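Local coordinates for ABC transporter, periplasmic substrate-binding protein (Thermotoga maritima, PDB 2HPG) that probably captures a solute in the periplasm and hands it to the membrane components of a tripartite ATP-independent (TRAP) transporter, at residues D236-N239 and S240-K243. Sequence-based numbering, arbitrary orientation.
Sequences DWFN and SLPK
Leu241 lays its isopropyl end against the six-membered part of the Trp237 indole, CD1 coming within 3.9 Å of CH2, while CD2 sits 4.0 Å above the ring plane, offset toward the rim. The same CD1 reaches CD1 of Phe238 at 4.3 Å, so one branched aliphatic residue packs over one indole face and obliquely beside the Phe238 ring. Trp237 can take part because its CG is anti to the backbone N (chi1 179°), which sends the indole forward along the chain, toward Leu241, although its CB points away. Cutting Leu241 back to alanine would remove both methyls, and is likely to strip that indole face of this cover, lose the contact with Phe238 and leave the indole freer to shift.

Backbone and hydroxyl bonds underlie this apolar corner. The carbonyl O of Trp237 accepts the hydroxyl of Ser240, OG lying 2.7 Å from it in the carbonyl plane, on a lone pair; a small hydroxyl residue suits this site, since its OG folds back onto the preceding turn. Leu241 N bonds Phe238 O at 3.0 Å, whereas its reach to Trp237 O is weak.

Farther out, Trp237 touches Leu11, Leu241 meets Tyr9 and Ile249, and Phe238 packs on Leu133 and Gln246. Pro242 holds the N-cap position of helix 243-278, where lacking an amide N-H costs no helical bond. The whole is a short helix-to-helix connection, its apolar side packed on strands 9-14 and 130-146 and helix 243-278 of this family 7 solute-binding fold.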
ATOM      1  N   ASP A 236      -9.135   4.631 -20.990  1.00 28.84           N
ATOM      2  CA  ASP A 236      -9.437   4.431 -22.421  1.00 29.09           C
ATOM      3  C   ASP A 236      -9.573   2.961 -22.774  1.00 29.13           C
ATOM      4  O   ASP A 236     -10.529   2.576 -23.418  1.00 29.70           O
ATOM      5  CB  ASP A 236      -8.360   5.045 -23.314  1.00 29.58           C
ATOM      6  CG  ASP A 236      -8.407   6.561 -23.335  1.00 32.35           C
ATOM      7  OD1 ASP A 236      -9.492   7.153 -23.099  1.00 34.19           O
ATOM      8  OD2 ASP A 236      -7.340   7.163 -23.586  1.00 37.38           O
ATOM      9  N   TRP A 237      -8.615   2.147 -22.344  1.00 28.96           N
ATOM     10  CA  TRP A 237      -8.698   0.706 -22.536  1.00 28.46           C
ATOM     11  C   TRP A 237      -9.883   0.070 -21.808  1.00 28.89           C
ATOM     12  O   TRP A 237     -10.625  -0.725 -22.380  1.00 28.88           O
ATOM     13  CB  TRP A 237      -7.411   0.024 -22.050  1.00 27.98           C
ATOM     14  CG  TRP A 237      -7.470  -1.444 -22.218  1.00 26.69           C
ATOM     15  CD1 TRP A 237      -7.266  -2.131 -23.368  1.00 26.83           C
ATOM     16  CD2 TRP A 237      -7.804  -2.422 -21.217  1.00 26.61           C
ATOM     17  NE1 TRP A 237      -7.442  -3.480 -23.153  1.00 27.08           N
ATOM     18  CE2 TRP A 237      -7.767  -3.684 -21.840  1.00 26.44           C
ATOM     19  CE3 TRP A 237      -8.137  -2.351 -19.860  1.00 27.02           C
ATOM     20  CZ2 TRP A 237      -8.036  -4.870 -21.156  1.00 27.14           C
ATOM     21  CZ3 TRP A 237      -8.413  -3.535 -19.178  1.00 26.62           C
ATOM     22  CH2 TRP A 237      -8.360  -4.776 -19.830  1.00 27.20           C
ATOM     23  N   PHE A 238     -10.031   0.374 -20.524  1.00 29.21           N
ATOM     24  CA  PHE A 238     -11.121  -0.208 -19.746  1.00 29.34           C
ATOM     25  C   PHE A 238     -12.462   0.079 -20.423  1.00 29.45           C
ATOM     26  O   PHE A 238     -13.274  -0.825 -20.606  1.00 28.79           O
ATOM     27  CB  PHE A 238     -11.120   0.343 -18.317  1.00 29.65           C
ATOM     28  CG  PHE A 238     -12.038  -0.388 -17.391  1.00 29.02           C
ATOM     29  CD1 PHE A 238     -11.777  -1.708 -17.044  1.00 30.90           C
ATOM     30  CD2 PHE A 238     -13.167   0.235 -16.866  1.00 29.89           C
ATOM     31  CE1 PHE A 238     -12.624  -2.396 -16.179  1.00 30.47           C
ATOM     32  CE2 PHE A 238     -14.020  -0.444 -15.999  1.00 29.20           C
ATOM     33  CZ  PHE A 238     -13.748  -1.757 -15.657  1.00 30.58           C
ATOM     34  N   ASN A 239     -12.658   1.338 -20.814  1.00 29.82           N
ATOM     35  CA  ASN A 239     -13.889   1.790 -21.480  1.00 30.59           C
ATOM     36  C   ASN A 239     -14.116   1.143 -22.855  1.00 30.90           C
ATOM     37  O   ASN A 239     -15.250   1.051 -23.320  1.00 31.37           O
ATOM     38  CB  ASN A 239     -13.885   3.322 -21.631  1.00 30.93           C
ATOM     39  CG  ASN A 239     -13.999   4.060 -20.291  1.00 31.97           C
ATOM     40  OD1 ASN A 239     -14.376   3.484 -19.271  1.00 34.99           O
ATOM     41  ND2 ASN A 239     -13.678   5.353 -20.304  1.00 33.56           N
ATOM     42  N   SER A 240     -13.041   0.680 -23.490  1.00 31.15           N
ATOM     43  CA  SER A 240     -13.141  -0.036 -24.760  1.00 31.09           C
ATOM     44  C   SER A 240     -13.727  -1.434 -24.603  1.00 31.43           C
ATOM     45  O   SER A 240     -14.110  -2.064 -25.591  1.00 31.65           O
ATOM     46  CB  SER A 240     -11.765  -0.153 -25.414  1.00 31.23           C
ATOM     47  OG  SER A 240     -11.076  -1.316 -24.965  1.00 30.49           O
ATOM     48  N   LEU A 241     -13.752  -1.941 -23.373  1.00 31.49           N
ATOM     49  CA  LEU A 241     -14.273  -3.266 -23.100  1.00 31.56           C
ATOM     50  C   LEU A 241     -15.776  -3.204 -23.015  1.00 31.68           C
ATOM     51  O   LEU A 241     -16.323  -2.165 -22.660  1.00 31.74           O
ATOM     52  CB  LEU A 241     -13.789  -3.790 -21.744  1.00 31.88           C
ATOM     53  CG  LEU A 241     -12.362  -4.275 -21.508  1.00 32.56           C
ATOM     54  CD1 LEU A 241     -12.297  -4.757 -20.060  1.00 31.98           C
ATOM     55  CD2 LEU A 241     -11.951  -5.384 -22.453  1.00 30.87           C
ATOM     56  N   PRO A 242     -16.446  -4.336 -23.270  1.00 31.84           N
ATOM     57  CA  PRO A 242     -17.876  -4.399 -23.017  1.00 32.63           C
ATOM     58  C   PRO A 242     -18.178  -4.215 -21.536  1.00 32.99           C
ATOM     59  O   PRO A 242     -17.388  -4.636 -20.702  1.00 32.42           O
ATOM     60  CB  PRO A 242     -18.269  -5.812 -23.452  1.00 32.25           C
ATOM     61  CG  PRO A 242     -17.048  -6.488 -23.894  1.00 32.13           C
ATOM     62  CD  PRO A 242     -15.891  -5.597 -23.782  1.00 31.92           C
ATOM     63  N   LYS A 243     -19.326  -3.615 -21.222  1.00 33.53           N
ATOM     64  CA  LYS A 243     -19.719  -3.364 -19.830  1.00 33.89           C
ATOM     65  C   LYS A 243     -19.707  -4.607 -18.943  1.00 33.61           C
ATOM     66  O   LYS A 243     -19.326  -4.524 -17.785  1.00 33.80           O
ATOM     67  CB  LYS A 243     -21.100  -2.711 -19.770  1.00 35.09           C
ATOM     68  CG  LYS A 243     -21.118  -1.300 -20.324  1.00 37.07           C
ATOM     69  CD  LYS A 243     -20.512  -0.306 -19.339  1.00 40.13           C
ATOM     70  CE  LYS A 243     -20.514   1.104 -19.915  1.00 41.42           C
ATOM     71  NZ  LYS A 243     -19.562   1.208 -21.073  1.00 43.98           N
TER